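Local coordinates for uncharacterized protein YLR132C (Kluyveromyces marxianus, PDB 6PFQ) that probably acts as an exoribonuclease of the 2H phosphodiesterase superfamily that trims U6 snRNA, at residues L14-D19 against L59-S64; A110-L115 against V159-Y164; G100-Y105 against D189-L194. All blocks are in the same frame, centred on the assembly; numbering follows the deposited sequence.

In the fold
Contact 1 belongs to the four-stranded antiparallel sheet, contact 2 to the second sheet, and contact 3 joins that sheet to helix 191-197. Each sheet brings a histidine and a serine to the UMP site, empty in this model: His60 and Ser62 within contact 1, His154 and Ser156 on strand 154-161, whose end enters contact 2. The side chains of Val61 and His154 are about 7 Å apart, so the two sheets come close here. Phe114 of contact 2 lies about 3 Å from Ser156, side chain to side chain, and Tyr105 of contact 3 stacks on His154. Contacts 2 and 3 join directly: Phe114 N probably hydrogen-bonds to Tyr105 O (2.7 Å), and Leu115 CG packs on Trp102 CE3 at 3.5 Å.

Contact 1: residues L14-D19 against L59-S64; sequences LELRLD and LHVSLS
Leu14 to Leu16 pair with Leu59 to Val61 as antiparallel strands at the edge of the four-stranded sheet, where the second strand carries a His-X-Ser motif of the 2H fold. Two hydrogen-bonded pairs, Leu14 with Val61 and Leu16 with Leu59, flank the non-hydrogen-bonded pair Glu15 and His60. Leu14 N meets Val61 O at 2.9 Å in a nearly straight bond (165°), and Leu16 N lies 2.8 Å from Leu59 O. Leu14 O accepts from Val61 N and is also touched by His60 CA at 3.2 Å, so the backbone that carries the UMP-binding His60 is paired on this side.

Leu14, Leu16, Leu59 and Val61 share one face, and branched apolar chains suit it because it is buried. With CG anti to its carbonyl carbon (chi1 -58°), Leu14 sends CD2 against Leu63 CD1 at 3.7 Å. Beyond the strand, Leu18 CD1 folds back to Leu59 CG, also at 3.7 Å. Glu15 and His60 lie on the other face. The leucine-valine face is covered by Val155 and Phe157 of strand 154-161 and by Phe200 and Cys202 of strand 200-202, while helix 20-39 follows at Asp19, whose OD1 caps Gln22 N.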
loop_
_atom_site.group_PDB
_atom_site.type_symbol
_atom_site.label_atom_id
_atom_site.label_comp_id
_atom_site.label_asym_id
_atom_site.label_seq_id
_atom_site.Cartn_x
_atom_site.Cartn_y
_atom_site.Cartn_z
ATOM N N LEU A 14 -5.145 -0.690 6.390
ATOM C CA LEU A 14 -6.457 -0.099 6.119
ATOM C C LEU A 14 -6.973 -0.678 4.814
ATOM O O LEU A 14 -6.207 -0.871 3.865
ATOM C CB LEU A 14 -6.390 1.437 5.957
ATOM C CG LEU A 14 -5.840 2.320 7.060
ATOM C CD1 LEU A 14 -5.991 3.756 6.708
ATOM C CD2 LEU A 14 -6.631 2.039 8.343
ATOM N N GLU A 15 -8.264 -0.940 4.748
ATOM C CA GLU A 15 -8.889 -1.472 3.538
ATOM C C GLU A 15 -9.750 -0.387 2.903
ATOM O O GLU A 15 -10.527 0.275 3.605
ATOM C CB GLU A 15 -9.731 -2.702 3.895
ATOM C CG GLU A 15 -10.512 -3.265 2.779
ATOM C CD GLU A 15 -11.366 -4.430 3.261
ATOM O OE1 GLU A 15 -10.827 -5.551 3.347
ATOM O OE2 GLU A 15 -12.543 -4.188 3.582
ATOM N N LEU A 16 -9.591 -0.191 1.588
ATOM C CA LEU A 16 -10.238 0.886 0.825
ATOM C C LEU A 16 -11.118 0.263 -0.257
ATOM O O LEU A 16 -10.617 -0.223 -1.278
ATOM C CB LEU A 16 -9.207 1.825 0.173
ATOM C CG LEU A 16 -8.049 2.273 1.061
ATOM C CD1 LEU A 16 -7.099 3.122 0.208
ATOM C CD2 LEU A 16 -8.596 3.102 2.249
ATOM N N ARG A 17 -12.426 0.258 -0.039
ATOM C CA ARG A 17 -13.345 -0.266 -1.039
ATOM C C ARG A 17 -13.757 0.873 -1.957
ATOM O O ARG A 17 -14.223 1.910 -1.480
ATOM C CB ARG A 17 -14.545 -0.930 -0.368
ATOM C CG ARG A 17 -14.138 -2.155 0.496
ATOM C CD ARG A 17 -15.316 -2.706 1.322
ATOM N NE ARG A 17 -16.502 -2.793 0.479
ATOM C CZ ARG A 17 -16.828 -3.883 -0.216
ATOM N NH1 ARG A 17 -16.062 -4.967 -0.155
ATOM N NH2 ARG A 17 -17.904 -3.882 -0.979
ATOM N N LEU A 18 -13.518 0.705 -3.258
ATOM C CA LEU A 18 -13.811 1.741 -4.246
ATOM C C LEU A 18 -15.263 1.682 -4.680
ATOM O O LEU A 18 -15.826 0.599 -4.873
ATOM C CB LEU A 18 -12.922 1.590 -5.492
ATOM C CG LEU A 18 -11.492 2.140 -5.444
ATOM C CD1 LEU A 18 -10.674 1.495 -4.338
ATOM C CD2 LEU A 18 -10.855 1.962 -6.801
ATOM N N ASP A 19 -15.863 2.843 -4.837
ATOM C CA ASP A 19 -17.194 2.877 -5.403
ATOM C C ASP A 19 -17.089 2.856 -6.915
ATOM O O ASP A 19 -16.001 2.866 -7.491
ATOM C CB ASP A 19 -17.977 4.098 -4.913
ATOM C CG ASP A 19 -17.394 5.417 -5.389
ATOM O OD1 ASP A 19 -16.663 5.492 -6.388
ATOM O OD2 ASP A 19 -17.703 6.429 -4.758
ATOM N N LEU A 59 -8.444 -1.729 -2.351
ATOM C CA LEU A 59 -7.068 -1.270 -2.199
ATOM C C LEU A 59 -6.707 -1.213 -0.703
ATOM O O LEU A 59 -7.538 -1.486 0.180
ATOM C CB LEU A 59 -6.909 0.091 -2.875
ATOM C CG LEU A 59 -7.256 0.082 -4.369
ATOM C CD1 LEU A 59 -6.951 1.453 -5.027
ATOM C CD2 LEU A 59 -6.536 -1.030 -5.154
ATOM N N HIS A 60 -5.460 -0.844 -0.411
ATOM C CA HIS A 60 -4.946 -0.944 0.945
ATOM C C HIS A 60 -4.022 0.225 1.259
ATOM O O HIS A 60 -3.493 0.882 0.358
ATOM C CB HIS A 60 -4.224 -2.295 1.131
ATOM C CG HIS A 60 -5.069 -3.471 0.760
ATOM N ND1 HIS A 60 -5.104 -3.992 -0.520
ATOM C CD2 HIS A 60 -5.940 -4.208 1.492
ATOM C CE1 HIS A 60 -5.947 -5.003 -0.555
ATOM N NE2 HIS A 60 -6.469 -5.158 0.653
ATOM N N VAL A 61 -3.879 0.514 2.554
ATOM C CA VAL A 61 -2.721 1.248 3.079
ATOM C C VAL A 61 -2.032 0.331 4.083
ATOM O O VAL A 61 -2.634 -0.022 5.101
ATOM C CB VAL A 61 -3.103 2.567 3.756
ATOM C CG1 VAL A 61 -1.832 3.272 4.305
ATOM C CG2 VAL A 61 -3.918 3.483 2.838
ATOM N N SER A 62 -0.789 -0.058 3.803
ATOM C CA SER A 62 -0.005 -0.808 4.789
ATOM C C SER A 62 0.345 0.084 5.973
ATOM O O SER A 62 0.794 1.221 5.794
ATOM C CB SER A 62 1.288 -1.334 4.159
ATOM O OG SER A 62 0.963 -2.203 3.103
ATOM N N LEU A 63 0.159 -0.447 7.185
ATOM C CA LEU A 63 0.429 0.271 8.425
ATOM C C LEU A 63 1.519 -0.381 9.258
ATOM O O LEU A 63 1.957 0.219 10.251
ATOM C CB LEU A 63 -0.850 0.373 9.275
ATOM C CG LEU A 63 -1.993 1.127 8.617
ATOM C CD1 LEU A 63 -3.291 1.032 9.505
ATOM C CD2 LEU A 63 -1.604 2.572 8.412
ATOM N N SER A 64 1.982 -1.573 8.881
ATOM C CA SER A 64 3.140 -2.181 9.529
ATOM C C SER A 64 3.929 -2.962 8.494
ATOM O O SER A 64 3.414 -3.316 7.424
ATOM C CB SER A 64 2.741 -3.125 10.676
ATOM O OG SER A 64 2.132 -4.278 10.124
#

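Contact 2: residues A110-L115 against V159-Y164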
loop_
_atom_site.group_PDB
_atom_site.type_symbol
_atom_site.label_atom_id
_atom_site.label_comp_id
_atom_site.label_asym_id
_atom_site.label_seq_id
_atom_site.Cartn_x
_atom_site.Cartn_y
_atom_site.Cartn_z
ATOM N N ALA A 110 12.074 -7.711 -5.014
ATOM C CA ALA A 110 12.122 -6.843 -6.193
ATOM C C ALA A 110 11.492 -7.503 -7.430
ATOM O O ALA A 110 11.727 -7.075 -8.574
ATOM C CB ALA A 110 13.549 -6.355 -6.495
ATOM N N SER A 111 10.635 -8.499 -7.238
ATOM C CA SER A 111 10.018 -9.109 -8.413
ATOM C C SER A 111 8.863 -8.266 -8.957
ATOM O O SER A 111 8.526 -8.400 -10.146
ATOM C CB SER A 111 9.492 -10.506 -8.093
ATOM O OG SER A 111 8.613 -10.469 -6.983
ATOM N N LEU A 112 8.243 -7.438 -8.106
ATOM C CA LEU A 112 7.083 -6.652 -8.502
ATOM C C LEU A 112 7.340 -5.192 -8.201
ATOM O O LEU A 112 7.979 -4.866 -7.192
ATOM C CB LEU A 112 5.829 -7.108 -7.763
ATOM C CG LEU A 112 5.385 -8.563 -8.019
ATOM C CD1 LEU A 112 4.207 -8.957 -7.088
ATOM C CD2 LEU A 112 4.998 -8.723 -9.478
ATOM N N GLN A 113 6.826 -4.316 -9.068
ATOM C CA GLN A 113 7.017 -2.879 -8.908
ATOM C C GLN A 113 5.637 -2.244 -8.860
ATOM O O GLN A 113 4.879 -2.351 -9.820
ATOM C CB GLN A 113 7.887 -2.322 -10.056
ATOM C CG GLN A 113 9.306 -2.946 -9.918
ATOM C CD GLN A 113 10.297 -2.516 -10.976
ATOM O OE1 GLN A 113 9.909 -2.149 -12.083
ATOM N NE2 GLN A 113 11.614 -2.622 -10.652
ATOM N N PHE A 114 5.305 -1.627 -7.727
ATOM C CA PHE A 114 3.971 -1.118 -7.462
ATOM C C PHE A 114 3.895 0.361 -7.767
ATOM O O PHE A 114 4.677 1.139 -7.222
ATOM C CB PHE A 114 3.637 -1.338 -5.991
ATOM C CG PHE A 114 3.330 -2.786 -5.664
ATOM C CD1 PHE A 114 4.369 -3.684 -5.434
ATOM C CD2 PHE A 114 2.024 -3.227 -5.584
ATOM C CE1 PHE A 114 4.095 -5.044 -5.156
ATOM C CE2 PHE A 114 1.750 -4.562 -5.267
ATOM C CZ PHE A 114 2.801 -5.452 -5.062
ATOM N N LEU A 115 2.920 0.741 -8.588
ATOM C CA LEU A 115 2.660 2.140 -8.900
ATOM C C LEU A 115 1.720 2.688 -7.832
ATOM O O LEU A 115 0.617 2.159 -7.658
ATOM C CB LEU A 115 2.003 2.224 -10.287
ATOM C CG LEU A 115 1.700 3.646 -10.767
ATOM C CD1 LEU A 115 3.004 4.392 -11.102
ATOM C CD2 LEU A 115 0.754 3.601 -12.001
ATOM N N VAL A 159 0.417 -2.876 -10.459
ATOM C CA VAL A 159 1.635 -3.627 -10.155
ATOM C C VAL A 159 2.182 -4.196 -11.450
ATOM O O VAL A 159 1.434 -4.781 -12.238
ATOM C CB VAL A 159 1.370 -4.721 -9.098
ATOM C CG1 VAL A 159 0.333 -5.730 -9.583
ATOM C CG2 VAL A 159 2.718 -5.404 -8.692
ATOM N N ALA A 160 3.471 -3.997 -11.682
ATOM C CA ALA A 160 4.158 -4.506 -12.870
ATOM C C ALA A 160 5.241 -5.499 -12.452
ATOM O O ALA A 160 5.766 -5.431 -11.331
ATOM C CB ALA A 160 4.805 -3.375 -13.662
ATOM N N GLN A 161 5.578 -6.417 -13.359
ATOM C CA GLN A 161 6.705 -7.318 -13.136
ATOM C C GLN A 161 8.006 -6.582 -13.393
ATOM O O GLN A 161 8.114 -5.769 -14.316
ATOM C CB GLN A 161 6.612 -8.532 -14.073
ATOM C CG GLN A 161 5.389 -9.382 -13.765
ATOM C CD GLN A 161 5.246 -10.597 -14.683
ATOM O OE1 GLN A 161 5.127 -11.721 -14.202
ATOM N NE2 GLN A 161 5.235 -10.369 -15.984
ATOM N N ASN A 162 9.000 -6.859 -12.570
ATOM C CA ASN A 162 10.327 -6.292 -12.812
ATOM C C ASN A 162 11.011 -7.115 -13.903
ATOM O O ASN A 162 11.467 -8.237 -13.645
ATOM C CB ASN A 162 11.138 -6.284 -11.520
ATOM C CG ASN A 162 12.555 -5.746 -11.710
ATOM O OD1 ASN A 162 12.915 -5.242 -12.797
ATOM N ND2 ASN A 162 13.359 -5.825 -10.636
ATOM N N ALA A 163 11.104 -6.560 -15.118
ATOM C CA ALA A 163 11.765 -7.294 -16.201
ATOM C C ALA A 163 13.247 -7.516 -15.929
ATOM O O ALA A 163 13.846 -8.432 -16.508
ATOM C CB ALA A 163 11.623 -6.553 -17.532
ATOM N N TYR A 164 13.837 -6.767 -15.005
ATOM C CA TYR A 164 15.284 -6.815 -14.798
ATOM C C TYR A 164 15.643 -7.564 -13.534
ATOM O O TYR A 164 16.773 -7.452 -13.056
ATOM C CB TYR A 164 15.868 -5.392 -14.783
ATOM C CG TYR A 164 15.488 -4.718 -16.071
ATOM C CD1 TYR A 164 16.285 -4.845 -17.197
ATOM C CD2 TYR A 164 14.298 -3.985 -16.173
ATOM C CE1 TYR A 164 15.909 -4.260 -18.403
ATOM C CE2 TYR A 164 13.919 -3.397 -17.369
ATOM C CZ TYR A 164 14.737 -3.536 -18.474
ATOM O OH TYR A 164 14.375 -2.946 -19.652
HETATM O O HOH W 1 8.136 -2.758 -14.052
HETATM O O HOH W 2 13.782 -2.585 -12.589
#
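Phe114 and Val159 form the tightly packed end of an antiparallel strand pair, which runs on into an Asx turn at Asn162. Val159 CG2, anti to its own backbone N, stands over the centre of the Phe114 ring, 3.6 Å from the centroid, in a CH-pi contact; the same methyl meets Leu112 CB at 3.7 Å. A valine suits this spot because its CG2 is compact enough to lie over the ring and still touch Leu112. Gln113 N bonds to Ala160 O (2.7 Å), Asn162 N to Ser111 O (2.9 Å), and the small Ala160 leaves its face to the long Gln113 chain.

The solvent side is looser: Leu112 CD2 only grazes the exposed Gln161, at 4.3 Å from its CA. On the other face, where Gln113 and Asn162 are buried, the contact turns polar. Their amides are stacked, the planes 17° apart, with one water linking Gln113 NE2 to Asn162 OD1 and another linking Gln113 OE1 to Gln161 O; Gln113 NE2 is also held by Glu106. Asn162 ND2 donates to Ala110 O and bonds with Ser172 OG, and OD1 takes Tyr164 N. An alanine in place of Asn162 would probably leave Ala110 O and Tyr164 N without these partners and set the following turn free to move. The bond to Ala110 O, 2.9 Å from ND2, lies exactly in the Asn162 amide plane.

Contact 3: residues G100-Y105 against D189-L194; sequences GGWLVY and DRLPLL
Trp102 NE1, the one polar atom of an indole that packs on Leu191, is bonded to Ala187 O in the linker before helix 191-197, which helps to fix how the ring is turned. The arrangement is a helix start packed against strand 102-106 of the second antiparallel sheet, so that one tryptophan joins helix 191-197 to that sheet of this 2H-family fold. Leu194 N donates to Arg190 O at 3.1 Å, the first turn of the helix. Three residues apart, the two leucines come round to the same side of the helix, and both are long enough to reach the indole.

Leu191 does most of the work. Its two methyls are shared out: CD1 settles against the backbone, 3.7 Å from Gly101 CA, and lies 3.8 Å from Trp102 CD1 by the five-membered ring, while CD2 rides over a face of the six-membered ring. Leu194 comes in obliquely instead, with CD1 3.8 Å from Trp102 CH2. The first torsion of Trp102 puts CG anti to the carbonyl carbon (chi1 -71°), beside the backbone N, and this swings the indole toward the helix.

Apolar neighbours of the ring include Val29 and Val33 of helix 20-39, Val183 of helix 169-186, and Leu115 and Val117 on the adjoining strand. A broad aromatic suits such a junction, where several elements converge.

The chain turns a corner at Gly100 and Gly101. Gly100 adopts backbone angles at which a CB would collide with the preceding carbonyl oxygen, so glycine fits the bend; its own O accepts from Arg195 NH1. Over the indole, Leu191 CD2 sits 3.7 Å from the six-membered ring centroid, 14° off the ring normal.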
loop_
_atom_site.group_PDB
_atom_site.type_symbol
_atom_site.label_atom_id
_atom_site.label_comp_id
_atom_site.label_asym_id
_atom_site.label_seq_id
_atom_site.Cartn_x
_atom_site.Cartn_y
_atom_site.Cartn_z
ATOM N N GLY A 100 0.628 14.528 -4.238
ATOM C CA GLY A 100 1.910 14.376 -4.919
ATOM C C GLY A 100 1.787 13.489 -6.142
ATOM O O GLY A 100 0.700 13.247 -6.667
ATOM N N GLY A 101 2.944 13.031 -6.628
ATOM C CA GLY A 101 3.021 12.339 -7.897
ATOM C C GLY A 101 3.123 10.822 -7.752
ATOM O O GLY A 101 3.027 10.246 -6.664
ATOM N N TRP A 102 3.323 10.174 -8.890
ATOM C CA TRP A 102 3.498 8.729 -8.895
ATOM C C TRP A 102 4.765 8.335 -8.166
ATOM O O TRP A 102 5.808 8.987 -8.307
ATOM C CB TRP A 102 3.608 8.202 -10.324
ATOM C CG TRP A 102 2.379 8.237 -11.115
ATOM C CD1 TRP A 102 2.229 8.859 -12.341
ATOM C CD2 TRP A 102 1.105 7.601 -10.823
ATOM N NE1 TRP A 102 0.969 8.645 -12.803
ATOM C CE2 TRP A 102 0.250 7.893 -11.901
ATOM C CE3 TRP A 102 0.610 6.829 -9.756
ATOM C CZ2 TRP A 102 -1.081 7.438 -11.953
ATOM C CZ3 TRP A 102 -0.708 6.350 -9.814
ATOM C CH2 TRP A 102 -1.539 6.661 -10.917
ATOM N N LEU A 103 4.675 7.228 -7.418
ATOM C CA LEU A 103 5.812 6.575 -6.796
ATOM C C LEU A 103 5.866 5.138 -7.301
ATOM O O LEU A 103 4.848 4.584 -7.705
ATOM C CB LEU A 103 5.676 6.572 -5.285
ATOM C CG LEU A 103 5.336 7.949 -4.672
ATOM C CD1 LEU A 103 5.055 7.771 -3.203
ATOM C CD2 LEU A 103 6.527 8.878 -4.848
ATOM N N VAL A 104 7.057 4.538 -7.302
ATOM C CA VAL A 104 7.154 3.107 -7.611
ATOM C C VAL A 104 7.887 2.446 -6.460
ATOM O O VAL A 104 9.016 2.853 -6.131
ATOM C CB VAL A 104 7.848 2.810 -8.948
ATOM C CG1 VAL A 104 7.817 1.272 -9.186
ATOM C CG2 VAL A 104 7.114 3.553 -10.132
ATOM N N TYR A 105 7.202 1.524 -5.784
ATOM C CA TYR A 105 7.763 0.752 -4.665
ATOM C C TYR A 105 7.965 -0.699 -5.076
ATOM O O TYR A 105 7.073 -1.297 -5.653
ATOM C CB TYR A 105 6.827 0.762 -3.460
ATOM C CG TYR A 105 6.774 2.090 -2.708
ATOM C CD1 TYR A 105 7.822 2.482 -1.892
ATOM C CD2 TYR A 105 5.668 2.938 -2.823
ATOM C CE1 TYR A 105 7.777 3.694 -1.168
ATOM C CE2 TYR A 105 5.613 4.141 -2.108
ATOM C CZ TYR A 105 6.663 4.511 -1.305
ATOM O OH TYR A 105 6.607 5.684 -0.609
ATOM N N ASP A 189 -0.653 13.310 -16.139
ATOM C CA ASP A 189 -1.641 14.369 -16.382
ATOM C C ASP A 189 -2.991 14.088 -15.740
ATOM O O ASP A 189 -3.780 15.023 -15.557
ATOM C CB ASP A 189 -1.852 14.611 -17.890
ATOM C CG ASP A 189 -0.599 15.139 -18.583
ATOM O OD1 ASP A 189 0.387 15.472 -17.900
ATOM O OD2 ASP A 189 -0.595 15.240 -19.820
ATOM N N ARG A 190 -3.319 12.826 -15.456
ATOM C CA ARG A 190 -4.602 12.547 -14.828
ATOM C C ARG A 190 -4.486 12.423 -13.311
ATOM O O ARG A 190 -5.459 12.049 -12.657
ATOM C CB ARG A 190 -5.231 11.262 -15.389
ATOM C CG ARG A 190 -5.182 11.060 -16.928
ATOM C CD ARG A 190 -6.360 11.788 -17.651
ATOM N NE ARG A 190 -6.238 13.253 -17.685
ATOM C CZ ARG A 190 -5.479 13.932 -18.558
ATOM N NH1 ARG A 190 -4.733 13.287 -19.455
ATOM N NH2 ARG A 190 -5.453 15.250 -18.545
ATOM N N LEU A 191 -3.334 12.736 -12.728
ATOM C CA LEU A 191 -3.250 12.651 -11.276
ATOM C C LEU A 191 -4.170 13.621 -10.539
ATOM O O LEU A 191 -4.686 13.229 -9.475
ATOM C CB LEU A 191 -1.794 12.831 -10.820
ATOM C CG LEU A 191 -1.008 11.509 -10.926
ATOM C CD1 LEU A 191 0.451 11.732 -10.543
ATOM C CD2 LEU A 191 -1.601 10.458 -9.974
ATOM N N PRO A 192 -4.452 14.836 -11.024
ATOM C CA PRO A 192 -5.421 15.669 -10.285
ATOM C C PRO A 192 -6.776 15.010 -10.171
ATOM O O PRO A 192 -7.413 15.098 -9.115
ATOM C CB PRO A 192 -5.468 16.973 -11.093
ATOM C CG PRO A 192 -4.069 17.065 -11.683
ATOM C CD PRO A 192 -3.742 15.600 -12.067
ATOM N N LEU A 193 -7.235 14.351 -11.248
ATOM C CA LEU A 193 -8.494 13.616 -11.207
ATOM C C LEU A 193 -8.434 12.488 -10.179
ATOM O O LEU A 193 -9.394 12.248 -9.439
ATOM C CB LEU A 193 -8.796 13.063 -12.605
ATOM C CG LEU A 193 -9.990 12.116 -12.730
ATOM C CD1 LEU A 193 -11.319 12.942 -12.701
ATOM C CD2 LEU A 193 -9.896 11.278 -14.006
ATOM N N LEU A 194 -7.317 11.751 -10.146
ATOM C CA LEU A 194 -7.215 10.675 -9.168
ATOM C C LEU A 194 -7.257 11.243 -7.755
ATOM O O LEU A 194 -8.045 10.781 -6.912
ATOM C CB LEU A 194 -5.931 9.873 -9.418
ATOM C CG LEU A 194 -5.640 8.712 -8.475
ATOM C CD1 LEU A 194 -4.685 7.742 -9.176
ATOM C CD2 LEU A 194 -4.969 9.221 -7.179
#